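PDB 5T3B: glycoside Hydrolase from Bacteroides plebeius, which probably hydrolyses glycosidic bonds in a polysaccharide, possibly agarose or a related galactan, as other family 50 glycoside hydrolases do. Local coordinates for residues Q72-T75 with Q76-L80; S82-K85 with Y86-A90; V145-W148 with V149-Q153; G172-A175 with V176-N180; D225-C228 with K229-N233. All coordinates share one frame; numbering follows the deposited sequence. Where two conformers were deposited one is given.

Contact 1. Residues Q72-T75 with Q76-L80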
loop_
_atom_site.group_PDB
_atom_site.type_symbol
_atom_site.label_atom_id
_atom_site.label_comp_id
_atom_site.label_asym_id
_atom_site.label_seq_id
_atom_site.Cartn_x
_atom_site.Cartn_y
_atom_site.Cartn_z
ATOM N N GLN A 72 23.325 -0.661 11.793
ATOM C CA GLN A 72 23.780 -1.899 12.372
ATOM C C GLN A 72 24.175 -2.923 11.323
ATOM O O GLN A 72 25.275 -3.478 11.396
ATOM C CB GLN A 72 22.763 -2.437 13.350
ATOM C CG GLN A 72 22.561 -1.506 14.537
ATOM C CD GLN A 72 21.629 -2.086 15.565
ATOM O OE1 GLN A 72 21.316 -3.262 15.515
ATOM N NE2 GLN A 72 21.185 -1.255 16.500
ATOM N N THR A 73 23.293 -3.154 10.329
ATOM C CA THR A 73 23.550 -4.058 9.259
ATOM C C THR A 73 24.078 -3.205 8.116
ATOM O O THR A 73 23.405 -2.275 7.637
ATOM C CB THR A 73 22.267 -4.787 8.814
ATOM O OG1 THR A 73 21.821 -5.560 9.930
ATOM C CG2 THR A 73 22.519 -5.666 7.549
ATOM N N LYS A 74 25.292 -3.541 7.662
ATOM C CA LYS A 74 26.085 -2.670 6.791
ATOM C C LYS A 74 26.384 -3.239 5.405
ATOM O O LYS A 74 26.914 -2.513 4.560
ATOM C CB LYS A 74 27.350 -2.269 7.533
ATOM C CG LYS A 74 27.181 -1.636 8.943
ATOM C CD LYS A 74 28.545 -1.410 9.624
ATOM C CE LYS A 74 28.531 -1.072 11.125
ATOM N NZ LYS A 74 27.761 -2.028 12.003
ATOM N N THR A 75 26.090 -4.522 5.181
ATOM C CA THR A 75 26.354 -5.152 3.878
ATOM C C THR A 75 25.193 -6.057 3.516
ATOM O O THR A 75 24.442 -6.576 4.412
ATOM C CB THR A 75 27.615 -5.992 3.908
ATOM O OG1 THR A 75 27.424 -7.161 4.732
ATOM C CG2 THR A 75 28.830 -5.168 4.386
ATOM N N GLN A 76 25.112 -6.361 2.229
ATOM C CA GLN A 76 24.121 -7.292 1.764
ATOM C C GLN A 76 24.260 -8.692 2.395
ATOM O O GLN A 76 23.245 -9.304 2.714
ATOM C CB GLN A 76 23.961 -7.290 0.241
ATOM C CG GLN A 76 25.003 -7.926 -0.481
ATOM C CD GLN A 76 24.644 -8.025 -1.929
ATOM O OE1 GLN A 76 24.807 -9.067 -2.504
ATOM N NE2 GLN A 76 24.218 -6.935 -2.512
ATOM N N ASP A 77 25.498 -9.160 2.595
ATOM C CA ASP A 77 25.688 -10.470 3.216
ATOM C C ASP A 77 25.243 -10.489 4.672
ATOM O O ASP A 77 24.622 -11.456 5.120
ATOM C CB ASP A 77 27.105 -11.007 3.061
ATOM C CG ASP A 77 27.487 -11.266 1.595
ATOM O OD1 ASP A 77 26.627 -11.399 0.692
ATOM O OD2 ASP A 77 28.691 -11.303 1.316
ATOM N N GLU A 78 25.585 -9.452 5.415
ATOM C CA GLU A 78 25.102 -9.337 6.776
ATOM C C GLU A 78 23.588 -9.387 6.792
ATOM O O GLU A 78 22.979 -10.053 7.622
ATOM C CB GLU A 78 25.638 -8.044 7.469
ATOM C CG GLU A 78 27.144 -7.981 7.774
ATOM C CD GLU A 78 27.594 -6.643 8.359
ATOM O OE1 GLU A 78 26.750 -5.734 8.604
ATOM O OE2 GLU A 78 28.839 -6.587 8.573
ATOM N N TYR A 79 22.978 -8.640 5.909
ATOM C CA TYR A 79 21.506 -8.651 5.869
ATOM C C TYR A 79 20.922 -10.016 5.575
ATOM O O TYR A 79 20.068 -10.547 6.291
ATOM C CB TYR A 79 20.997 -7.685 4.785
ATOM C CG TYR A 79 19.499 -7.786 4.640
ATOM C CD1 TYR A 79 18.691 -7.438 5.719
ATOM C CD2 TYR A 79 18.913 -8.293 3.497
ATOM C CE1 TYR A 79 17.304 -7.579 5.660
ATOM C CE2 TYR A 79 17.538 -8.435 3.424
ATOM C CZ TYR A 79 16.743 -8.097 4.522
ATOM O OH TYR A 79 15.369 -8.289 4.460
ATOM N N LEU A 80 21.443 -10.624 4.493
ATOM C CA LEU A 80 20.864 -11.912 4.078
ATOM C C LEU A 80 21.078 -13.016 5.104
ATOM O O LEU A 80 20.242 -13.928 5.190
ATOM C CB LEU A 80 21.334 -12.307 2.662
ATOM C CG LEU A 80 20.800 -11.341 1.581
ATOM C CD1 LEU A 80 21.587 -11.673 0.318
ATOM C CD2 LEU A 80 19.284 -11.415 1.331
#
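Thr-75 caps the start of helix 76-82 through the N-H of Glu-78, the two side chains crossing at about a right angle. Thr-75 OG1 accepts the backbone N-H of Glu-78 over 3.0 Å (OG1 to N), a nearly straight bond of 166°. With chi1 at 69° the hydroxyl is wedged between the backbone N and the carbonyl carbon, where it faces the first turn, and it also lies 3.2 Å from Glu-78 CG. The Glu-78 chain is extended beyond CG and doubles back over the approach to the helix, bringing OE1 within 2.8 Å of Lys-74 N. That donor arrives on the anti side of the carboxylate, 32° out of its plane. Thr-75 is thus the N-cap, bonded to the N-H three residues on, while Glu-78 OE1 binds the N-H of Lys-74, the residue before the cap. Tyr-79 N bonds to Thr-75 O at 2.9 Å, the first regular helical bond. Further back, Thr-73 CG2 rests on the same turn, 3.7 Å from Tyr-79 CB. The Lys-74 chain bends at its last torsion so that NZ donates to Gln-72 O over 2.9 Å; NZ stays 5.1 Å from Glu-78 OE1, near its charge without touching it. The Tyr-79 ring leads inward, stacked on Trp-470, with OH hydrogen-bonded to His-162 and Arg-124.

Contact 2. Residues S82-K85 with Y86-A90; sequences SVNK and YGSYA
A hairpin-like turn leaves helix 76-82: Asn-84 to Gly-87 form a type I beta turn followed by a G1 bulge, closed by Gly-87 N to Asn-84 O and Asn-84 N to Ser-88 O, both 2.9 Å. Gly-87 takes positive phi (86°), where a side chain would collide with the preceding carbonyl. Val-83 and Tyr-89 make the single bridge beyond the turn, a non-hydrogen-bonded antiparallel pair, and Ala-90 N to Ser-82 O lies past it. The amide of Asn-84 folds into the turn, and OD1 accepts Tyr-86 N at 3.0 Å, an Asx turn, and Ser-88 N at 3.1 Å. These donors come from opposite faces of the amide plane, each well out of it. The other end of that amide, ND2, binds Asp-115 OD2, which Ser-88 OG also reaches. Lys-85, extended beyond CG, runs beside Tyr-86 in the same direction, laying CG over one face of the ring, 4.1 Å from the centroid, as a CH-pi contact. One water bonds to Tyr-86 OH at 2.7 Å and, weakly, to Lys-85 NZ. Gripped at OD1 by two main-chain N-H groups and at ND2 by a carboxylate, the Asn-84 amide is fixed in its flip and ties the turn to Asp-115.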
loop_
_atom_site.group_PDB
_atom_site.type_symbol
_atom_site.label_atom_id
_atom_site.label_comp_id
_atom_site.label_asym_id
_atom_site.label_seq_id
_atom_site.Cartn_x
_atom_site.Cartn_y
_atom_site.Cartn_z
ATOM N N SER A 82 20.670 -12.504 8.242
ATOM C CA SER A 82 19.795 -12.174 9.384
ATOM C C SER A 82 18.332 -12.460 9.180
ATOM O O SER A 82 17.560 -12.437 10.139
ATOM C CB SER A 82 19.926 -10.706 9.736
ATOM O OG SER A 82 19.342 -9.813 8.804
ATOM N N VAL A 83 17.983 -12.756 7.929
ATOM C CA VAL A 83 16.627 -13.014 7.544
ATOM C C VAL A 83 16.444 -14.382 6.926
ATOM O O VAL A 83 17.414 -14.961 6.400
ATOM C CB VAL A 83 16.024 -11.904 6.648
ATOM C CG1 VAL A 83 15.944 -10.562 7.346
ATOM C CG2 VAL A 83 16.776 -11.813 5.340
ATOM N N ASN A 84 15.221 -14.898 6.994
ATOM C CA ASN A 84 14.913 -16.125 6.330
ATOM C C ASN A 84 14.481 -15.949 4.871
ATOM O O ASN A 84 14.595 -14.844 4.308
ATOM C CB ASN A 84 13.917 -16.960 7.110
ATOM C CG ASN A 84 12.515 -16.359 7.114
ATOM O OD1 ASN A 84 12.212 -15.445 6.340
ATOM N ND2 ASN A 84 11.626 -16.939 7.919
ATOM N N LYS A 85 14.031 -17.023 4.219
ATOM C CA LYS A 85 13.742 -16.964 2.794
ATOM C C LYS A 85 12.613 -15.963 2.403
ATOM O O LYS A 85 12.518 -15.575 1.256
ATOM C CB LYS A 85 13.428 -18.344 2.281
ATOM C CG LYS A 85 12.115 -18.885 2.736
ATOM C CD LYS A 85 11.962 -20.283 2.192
ATOM C CE LYS A 85 10.674 -20.827 2.612
ATOM N NZ LYS A 85 10.473 -22.238 2.144
ATOM N N TYR A 86 11.787 -15.642 3.412
ATOM C CA TYR A 86 10.705 -14.688 3.225
ATOM C C TYR A 86 11.134 -13.232 3.460
ATOM O O TYR A 86 10.368 -12.318 3.195
ATOM C CB TYR A 86 9.517 -15.010 4.144
ATOM C CG TYR A 86 8.903 -16.392 3.916
ATOM C CD1 TYR A 86 8.108 -16.627 2.853
ATOM C CD2 TYR A 86 9.152 -17.433 4.805
ATOM C CE1 TYR A 86 7.505 -17.888 2.701
ATOM C CE2 TYR A 86 8.601 -18.687 4.623
ATOM C CZ TYR A 86 7.807 -18.905 3.597
ATOM O OH TYR A 86 7.214 -20.171 3.380
ATOM N N GLY A 87 12.347 -13.021 3.987
ATOM C CA GLY A 87 12.754 -11.731 4.435
ATOM C C GLY A 87 12.371 -11.371 5.856
ATOM O O GLY A 87 12.486 -10.207 6.263
ATOM N N SER A 88 11.958 -12.388 6.611
ATOM C CA SER A 88 11.566 -12.196 8.002
ATOM C C SER A 88 12.771 -12.271 8.903
ATOM O O SER A 88 13.700 -13.053 8.603
ATOM C CB SER A 88 10.619 -13.316 8.410
ATOM O OG SER A 88 9.546 -13.435 7.469
ATOM N N TYR A 89 12.783 -11.497 9.971
ATOM C CA TYR A 89 13.900 -11.546 10.883
ATOM C C TYR A 89 13.982 -12.929 11.525
ATOM O O TYR A 89 13.010 -13.395 12.045
ATOM C CB TYR A 89 13.802 -10.457 11.915
ATOM C CG TYR A 89 15.082 -10.247 12.699
ATOM C CD1 TYR A 89 16.210 -9.827 12.051
ATOM C CD2 TYR A 89 15.180 -10.558 14.053
ATOM C CE1 TYR A 89 17.395 -9.612 12.704
ATOM C CE2 TYR A 89 16.394 -10.370 14.709
ATOM C CZ TYR A 89 17.499 -9.926 14.028
ATOM O OH TYR A 89 18.696 -9.707 14.656
ATOM N N ALA A 90 15.185 -13.527 11.478
ATOM C CA ALA A 90 15.311 -14.914 11.866
ATOM C C ALA A 90 15.981 -15.131 13.227
ATOM O O ALA A 90 16.068 -16.266 13.705
ATOM C CB ALA A 90 16.120 -15.645 10.755
HETATM O O HOH W 1 8.382 -22.315 4.557
#

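Contact 3. Residues V145-W148 with V149-Q153; sequences VDDW and VAKSQ
Charge comes first: Asp-147 and Lys-151, one helical turn apart, form a salt bridge with OD2 2.8 Å from NZ. The ammonium meets the syn side of the carboxylate, 17° out of its plane, after the extended lysine chain has run back past the aspartate. Each end has a second partner near the start of the helix, since Asp-147 OD2 accepts Ser-143 N and Lys-151 NZ donates to Leu-141 O. Among the hydrogen bonds, Trp-148 O is gripped twice by Ser-152, through N at 2.9 Å and through OG at 2.7 Å, the two donors reaching it from opposite faces of the carbonyl plane. With chi1 at -62° the hydroxyl points back down the helix to that carbonyl, and OG also sits over one face of the indole, 3.7 Å from Trp-148 CD1. The regular bonds Val-149 N to Val-145 O and Ala-150 N to Asp-146 O run alongside. Apolar contact is local: Trp-148 CE3 meets Val-149 CG2 at 3.7 Å. The rest of the indole goes into the protein, stacked on Phe-129, edge-to-face with Phe-138 and Tyr-142, and bonded through NE1 to Tyr-440 OH. The whole is an amphipathic first half of helix 145-158, with an i to i+4 salt bridge on one flank, a serine hydroxyl bound to the carbonyl four residues earlier, and an aromatic cluster on the inner side.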
loop_
_atom_site.group_PDB
_atom_site.type_symbol
_atom_site.label_atom_id
_atom_site.label_comp_id
_atom_site.label_asym_id
_atom_site.label_seq_id
_atom_site.Cartn_x
_atom_site.Cartn_y
_atom_site.Cartn_z
ATOM N N VAL A 145 11.061 -15.452 -19.071
ATOM C CA VAL A 145 10.257 -14.971 -17.942
ATOM C C VAL A 145 10.762 -15.486 -16.628
ATOM O O VAL A 145 10.905 -14.735 -15.656
ATOM C CB VAL A 145 8.778 -15.256 -18.197
ATOM C CG1 VAL A 145 7.956 -14.864 -16.971
ATOM C CG2 VAL A 145 8.307 -14.511 -19.456
ATOM N N ASP A 146 11.056 -16.795 -16.581
ATOM C CA ASP A 146 11.641 -17.356 -15.352
ATOM C C ASP A 146 12.929 -16.650 -14.914
ATOM O O ASP A 146 13.141 -16.360 -13.719
ATOM C CB ASP A 146 11.867 -18.860 -15.576
ATOM C CG ASP A 146 12.601 -19.558 -14.424
ATOM O OD1 ASP A 146 12.076 -19.608 -13.309
ATOM O OD2 ASP A 146 13.763 -20.007 -14.591
ATOM N N ASP A 147 13.803 -16.416 -15.904
ATOM C CA ASP A 147 15.046 -15.717 -15.598
ATOM C C ASP A 147 14.791 -14.328 -15.009
ATOM O O ASP A 147 15.486 -13.895 -14.113
ATOM C CB ASP A 147 15.918 -15.665 -16.871
ATOM C CG ASP A 147 17.327 -15.189 -16.634
ATOM O OD1 ASP A 147 18.001 -15.721 -15.735
ATOM O OD2 ASP A 147 17.758 -14.292 -17.412
ATOM N N TRP A 148 13.807 -13.649 -15.577
ATOM C CA TRP A 148 13.405 -12.353 -15.067
ATOM C C TRP A 148 12.949 -12.426 -13.594
ATOM O O TRP A 148 13.413 -11.660 -12.760
ATOM C CB TRP A 148 12.362 -11.753 -15.977
ATOM C CG TRP A 148 11.685 -10.517 -15.441
ATOM C CD1 TRP A 148 12.240 -9.285 -15.241
ATOM C CD2 TRP A 148 10.315 -10.374 -15.034
ATOM N NE1 TRP A 148 11.316 -8.404 -14.757
ATOM C CE2 TRP A 148 10.141 -9.054 -14.602
ATOM C CE3 TRP A 148 9.239 -11.274 -14.975
ATOM C CZ2 TRP A 148 8.897 -8.597 -14.159
ATOM C CZ3 TRP A 148 8.010 -10.841 -14.517
ATOM C CH2 TRP A 148 7.875 -9.532 -14.087
ATOM N N VAL A 149 12.100 -13.388 -13.282
ATOM C CA VAL A 149 11.641 -13.511 -11.888
ATOM C C VAL A 149 12.804 -13.867 -10.978
ATOM O O VAL A 149 12.987 -13.301 -9.896
ATOM C CB VAL A 149 10.443 -14.437 -11.677
ATOM C CG1 VAL A 149 10.019 -14.337 -10.229
ATOM C CG2 VAL A 149 9.308 -14.096 -12.623
ATOM N N ALA A 150 13.633 -14.823 -11.422
ATOM C CA ALA A 150 14.730 -15.274 -10.560
ATOM C C ALA A 150 15.731 -14.175 -10.285
ATOM O O ALA A 150 16.191 -13.962 -9.140
ATOM C CB ALA A 150 15.376 -16.470 -11.212
ATOM N N LYS A 151 16.144 -13.495 -11.363
ATOM C CA LYS A 151 17.068 -12.421 -11.172
ATOM C C LYS A 151 16.498 -11.316 -10.324
ATOM O O LYS A 151 17.210 -10.704 -9.523
ATOM C CB LYS A 151 17.499 -11.860 -12.521
ATOM C CG LYS A 151 18.547 -12.690 -13.254
ATOM C CD LYS A 151 18.741 -12.206 -14.717
ATOM C CE LYS A 151 20.017 -12.791 -15.296
ATOM N NZ LYS A 151 19.982 -12.717 -16.787
ATOM N N SER A 152 15.216 -11.061 -10.559
ATOM C CA SER A 152 14.581 -10.025 -9.741
ATOM C C SER A 152 14.455 -10.363 -8.275
ATOM O O SER A 152 14.678 -9.498 -7.400
ATOM C CB SER A 152 13.211 -9.708 -10.323
ATOM O OG SER A 152 13.286 -9.204 -11.646
ATOM N N GLN A 153 14.099 -11.615 -7.979
ATOM C CA GLN A 153 14.010 -12.015 -6.566
ATOM C C GLN A 153 15.331 -11.793 -5.884
ATOM O O GLN A 153 15.379 -11.261 -4.763
ATOM C CB GLN A 153 13.566 -13.461 -6.460
ATOM C CG GLN A 153 13.243 -13.890 -5.043
ATOM C CD GLN A 153 14.438 -14.263 -4.213
ATOM O OE1 GLN A 153 15.462 -14.635 -4.716
ATOM N NE2 GLN A 153 14.290 -14.164 -2.927
#

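Contact 4. Residues G172-A175 with V176-N180; sequences GDKA and VNDYN
Gly-172 to Ala-175 and Val-176 to Asn-180 are successive turns of helix 169-182, joined by four i to i+4 bonds; Asp-178 N to Lys-174 O is 2.8 Å and Tyr-179 N to Ala-175 O 3.1 Å. The helix connects the paired parallel strands 163-165 and 188-190 as the crossover of a beta-alpha-beta unit, consistent with the (beta/alpha)8 barrel of family 50 enzymes. On its outer side Lys-174 reaches forward to Asp-178. The lysine leaves with CG trans to the backbone N (chi1 -180°) and bends at its last torsion (-57°), which turns NZ onto the carboxylate. NZ bonds to OD2 at 2.7 Å through the syn lone pair, while Lys-174 CG passes the same oxygen at 3.5 Å. Asp-178 CG lies 3.2 Å from Lys-174 O, so the acid is folded closely over the backbone. Val-176 CG2 rests against Gly-172 O at 3.5 Å. Other polar ends lead away: Asn-177 ND2 to Met-239 O, Tyr-179 OH to Ser-185 O, and Asn-180 ND2 to Leu-187 O. The ammonium probably compensates the unfavourable approach of the carboxylate to the Lys-174 carbonyl oxygen and favours the ionised acid, making a salt bridge between neighbouring turns on the more exposed flank.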
loop_
_atom_site.group_PDB
_atom_site.type_symbol
_atom_site.label_atom_id
_atom_site.label_comp_id
_atom_site.label_asym_id
_atom_site.label_seq_id
_atom_site.Cartn_x
_atom_site.Cartn_y
_atom_site.Cartn_z
ATOM N N GLY A 172 2.317 -10.889 -15.189
ATOM C CA GLY A 172 3.208 -10.702 -14.067
ATOM C C GLY A 172 2.784 -11.607 -12.930
ATOM O O GLY A 172 3.627 -12.239 -12.268
ATOM N N ASP A 173 1.484 -11.642 -12.616
ATOM C CA ASP A 173 1.015 -12.491 -11.520
ATOM C C ASP A 173 1.348 -13.959 -11.812
ATOM O O ASP A 173 1.813 -14.648 -10.878
ATOM C CB ASP A 173 -0.467 -12.352 -11.352
ATOM C CG ASP A 173 -0.912 -11.045 -10.661
ATOM O OD1 ASP A 173 -0.084 -10.320 -10.122
ATOM O OD2 ASP A 173 -2.139 -10.785 -10.675
ATOM N N LYS A 174 1.118 -14.447 -13.039
ATOM C CA LYS A 174 1.405 -15.862 -13.361
ATOM C C LYS A 174 2.929 -16.115 -13.308
ATOM O O LYS A 174 3.337 -17.162 -12.863
ATOM C CB LYS A 174 0.820 -16.229 -14.705
ATOM C CG LYS A 174 1.071 -17.662 -15.086
ATOM C CD LYS A 174 0.215 -18.138 -16.183
ATOM C CE LYS A 174 0.277 -19.659 -16.265
ATOM N NZ LYS A 174 1.626 -20.227 -16.450
ATOM N N ALA A 175 3.718 -15.183 -13.807
ATOM C CA ALA A 175 5.174 -15.370 -13.803
ATOM C C ALA A 175 5.687 -15.620 -12.411
ATOM O O ALA A 175 6.461 -16.537 -12.174
ATOM C CB ALA A 175 5.850 -14.177 -14.417
ATOM N N VAL A 176 5.282 -14.791 -11.475
ATOM C CA VAL A 176 5.732 -14.911 -10.101
ATOM C C VAL A 176 5.124 -16.191 -9.457
ATOM O O VAL A 176 5.804 -16.899 -8.728
ATOM C CB VAL A 176 5.386 -13.675 -9.306
ATOM C CG1 VAL A 176 5.674 -13.860 -7.852
ATOM C CG2 VAL A 176 6.144 -12.473 -9.853
ATOM N N ASN A 177 3.859 -16.449 -9.751
ATOM C CA ASN A 177 3.198 -17.607 -9.201
ATOM C C ASN A 177 3.883 -18.896 -9.626
ATOM O O ASN A 177 4.152 -19.785 -8.820
ATOM C CB ASN A 177 1.709 -17.550 -9.577
ATOM C CG ASN A 177 0.854 -18.496 -8.770
ATOM O OD1 ASN A 177 0.670 -19.660 -9.127
ATOM N ND2 ASN A 177 0.298 -17.981 -7.710
ATOM N N ASP A 178 4.215 -18.972 -10.909
ATOM C CA ASP A 178 4.904 -20.155 -11.462
ATOM C C ASP A 178 6.286 -20.285 -10.805
ATOM O O ASP A 178 6.735 -21.400 -10.411
ATOM C CB ASP A 178 5.104 -20.009 -12.979
ATOM C CG ASP A 178 3.832 -20.207 -13.787
ATOM O OD1 ASP A 178 2.841 -20.719 -13.251
ATOM O OD2 ASP A 178 3.852 -19.839 -14.981
ATOM N N TYR A 179 7.016 -19.183 -10.705
ATOM C CA TYR A 179 8.330 -19.191 -10.098
ATOM C C TYR A 179 8.302 -19.684 -8.650
ATOM O O TYR A 179 9.101 -20.504 -8.239
ATOM C CB TYR A 179 8.991 -17.815 -10.210
ATOM C CG TYR A 179 10.239 -17.660 -9.384
ATOM C CD1 TYR A 179 11.490 -17.998 -9.881
ATOM C CD2 TYR A 179 10.131 -17.183 -8.093
ATOM C CE1 TYR A 179 12.610 -17.838 -9.003
ATOM C CE2 TYR A 179 11.174 -16.996 -7.249
ATOM C CZ TYR A 179 12.392 -17.311 -7.689
ATOM O OH TYR A 179 13.499 -17.184 -6.817
ATOM N N ASN A 180 7.373 -19.173 -7.874
ATOM C CA ASN A 180 7.328 -19.527 -6.476
ATOM C C ASN A 180 7.001 -20.971 -6.224
ATOM O O ASN A 180 7.458 -21.527 -5.242
ATOM C CB ASN A 180 6.319 -18.635 -5.748
ATOM C CG ASN A 180 6.785 -17.237 -5.525
ATOM O OD1 ASN A 180 7.980 -16.931 -5.610
ATOM N ND2 ASN A 180 5.856 -16.349 -5.244
#

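Contact 5. Residues D225-C228 with K229-N233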
loop_
_atom_site.group_PDB
_atom_site.type_symbol
_atom_site.label_atom_id
_atom_site.label_comp_id
_atom_site.label_asym_id
_atom_site.label_seq_id
_atom_site.Cartn_x
_atom_site.Cartn_y
_atom_site.Cartn_z
ATOM N N ASP A 225 -23.358 -9.259 -1.867
ATOM C CA ASP A 225 -22.710 -10.150 -0.906
ATOM C C ASP A 225 -22.494 -11.554 -1.503
ATOM O O ASP A 225 -21.429 -12.157 -1.326
ATOM C CB ASP A 225 -23.538 -10.316 0.365
ATOM C CG ASP A 225 -23.551 -9.150 1.301
ATOM O OD1 ASP A 225 -22.931 -8.163 1.093
ATOM O OD2 ASP A 225 -24.387 -9.174 2.284
ATOM N N GLU A 226 -23.516 -12.063 -2.182
ATOM C CA GLU A 226 -23.406 -13.351 -2.778
ATOM C C GLU A 226 -22.374 -13.443 -3.908
ATOM O O GLU A 226 -21.659 -14.438 -4.068
ATOM C CB GLU A 226 -24.756 -13.866 -3.289
ATOM C CG GLU A 226 -24.746 -15.265 -3.867
ATOM C CD GLU A 226 -24.107 -16.373 -2.996
ATOM O OE1 GLU A 226 -24.248 -16.365 -1.729
ATOM O OE2 GLU A 226 -23.409 -17.242 -3.633
ATOM N N TRP A 227 -22.331 -12.385 -4.709
ATOM C CA TRP A 227 -21.402 -12.328 -5.799
ATOM C C TRP A 227 -19.943 -12.376 -5.243
ATOM O O TRP A 227 -19.090 -13.093 -5.769
ATOM C CB TRP A 227 -21.598 -11.079 -6.682
ATOM C CG TRP A 227 -20.541 -10.986 -7.732
ATOM C CD1 TRP A 227 -20.549 -11.579 -8.941
ATOM C CD2 TRP A 227 -19.285 -10.369 -7.616
ATOM N NE1 TRP A 227 -19.389 -11.341 -9.606
ATOM C CE2 TRP A 227 -18.586 -10.622 -8.789
ATOM C CE3 TRP A 227 -18.676 -9.613 -6.633
ATOM C CZ2 TRP A 227 -17.254 -10.170 -8.983
ATOM C CZ3 TRP A 227 -17.358 -9.161 -6.835
ATOM C CH2 TRP A 227 -16.673 -9.470 -7.980
ATOM N N CYS A 228 -19.697 -11.647 -4.150
ATOM C CA CYS A 228 -18.359 -11.710 -3.587
ATOM C C CYS A 228 -17.969 -13.147 -3.217
ATOM O O CYS A 228 -16.827 -13.594 -3.411
ATOM C CB CYS A 228 -18.247 -10.742 -2.374
ATOM S SG CYS A 228 -18.189 -9.018 -2.757
ATOM N N LYS A 229 -18.912 -13.858 -2.570
ATOM C CA LYS A 229 -18.646 -15.271 -2.207
ATOM C C LYS A 229 -18.259 -16.102 -3.449
ATOM O O LYS A 229 -17.328 -16.900 -3.432
ATOM C CB LYS A 229 -19.830 -15.851 -1.448
ATOM C CG LYS A 229 -19.940 -15.315 -0.027
ATOM C CD LYS A 229 -21.171 -15.713 0.714
ATOM C CE LYS A 229 -21.157 -15.183 2.127
ATOM N NZ LYS A 229 -22.345 -15.677 2.840
ATOM N N GLU A 230 -19.031 -15.969 -4.507
ATOM C CA GLU A 230 -18.792 -16.688 -5.740
ATOM C C GLU A 230 -17.450 -16.323 -6.336
ATOM O O GLU A 230 -16.711 -17.187 -6.771
ATOM C CB GLU A 230 -19.939 -16.474 -6.716
ATOM C CG GLU A 230 -21.231 -17.096 -6.222
ATOM C CD GLU A 230 -22.430 -16.813 -7.098
ATOM O OE1 GLU A 230 -22.248 -16.275 -8.234
ATOM O OE2 GLU A 230 -23.586 -17.121 -6.650
ATOM N N TYR A 231 -17.127 -15.011 -6.310
ATOM C CA TYR A 231 -15.881 -14.568 -6.942
ATOM C C TYR A 231 -14.697 -15.140 -6.201
ATOM O O TYR A 231 -13.754 -15.613 -6.822
ATOM C CB TYR A 231 -15.866 -13.047 -6.989
ATOM C CG TYR A 231 -14.775 -12.497 -7.901
ATOM C CD1 TYR A 231 -14.731 -12.801 -9.250
ATOM C CD2 TYR A 231 -13.818 -11.614 -7.411
ATOM C CE1 TYR A 231 -13.748 -12.253 -10.103
ATOM C CE2 TYR A 231 -12.831 -11.084 -8.224
ATOM C CZ TYR A 231 -12.809 -11.379 -9.551
ATOM O OH TYR A 231 -11.864 -10.858 -10.376
ATOM N N LEU A 232 -14.713 -15.155 -4.872
ATOM C CA LEU A 232 -13.624 -15.759 -4.115
ATOM C C LEU A 232 -13.384 -17.219 -4.408
ATOM O O LEU A 232 -12.274 -17.669 -4.326
ATOM C CB LEU A 232 -13.793 -15.607 -2.604
ATOM C CG LEU A 232 -13.067 -14.396 -1.972
ATOM C CD1 LEU A 232 -11.567 -14.612 -1.949
ATOM C CD2 LEU A 232 -13.428 -13.069 -2.603
ATOM N N ASN A 233 -14.474 -17.908 -4.756
ATOM C CA ASN A 233 -14.393 -19.330 -5.110
ATOM C C ASN A 233 -14.180 -19.626 -6.592
ATOM O O ASN A 233 -14.121 -20.782 -6.987
ATOM C CB ASN A 233 -15.601 -20.075 -4.516
ATOM C CG ASN A 233 -15.336 -20.580 -3.136
ATOM O OD1 ASN A 233 -14.259 -20.415 -2.565
ATOM N ND2 ASN A 233 -16.352 -21.209 -2.556
#
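Trp-227 and Tyr-231 share one side-chain direction: in both, CG stands trans to the backbone N (chi1 175° and -167°), so the two groups leave helix 224-232 side by side. Their rings form an offset stack, the indole's six-membered ring and the phenol having centroids 4.8 Å apart and planes at 19°. Trp-227 CZ2 approaches Tyr-231 CG at 3.6 Å, and Trp-227 CH2 lies over the tyrosine face, offset toward its rim. Nearer the backbone, Tyr-231 CB sits over the indole face, 3.9 Å from the six-membered centroid, as a CH-pi contact. Tyr-231 N to Trp-227 O, 2.8 Å, fixes the spacing beneath. Around the pair Phe-199 meets Trp-227 and Phe-195 meets Tyr-231, each edge-to-face. On a solvent-exposed flank Glu-226 bends at its second torsion and crosses Glu-230 at about a right angle, leaving the two OE2 atoms 3.0 Å apart. Such closeness between carboxylates may mean that one carries a proton at the crystal's pH; Lys-229 NZ, 5.0 Å from Glu-226 OE1, would ease the charge only at a distance. This is an i to i+4 aromatic stack on an amphipathic helix, with the rings packing on helix 195-203 and Cys-228 and Leu-232 touching helix 300-324.

How the contacts relate
Two pairs of contacts touch. Contacts 1 and 2 follow each other along helix 76-82 and its exit turn, centres 12 Å apart, Tyr-79 OH lying 3.9 Å from Gly-87 O; Arg-124 bonds to both of these atoms. Contacts 3 and 4 lie on neighbouring helices with centres 10 Å apart: Val-145 CG1 meets Ala-175 CB at 3.4 Å, and Val-149 CG1 meets Tyr-179 CG at 3.4 Å. Contact 2 comes within about 5 Å of contact 3 (nearest atoms) without touching. Contact 5 stands apart, its centre 24 Å from that of contact 4 and 45 Å from that of contact 1, across the chain's centre. A bound 1,2-ethanediol, probably from crystallisation, lies about 4 Å from the Tyr-89 side chain.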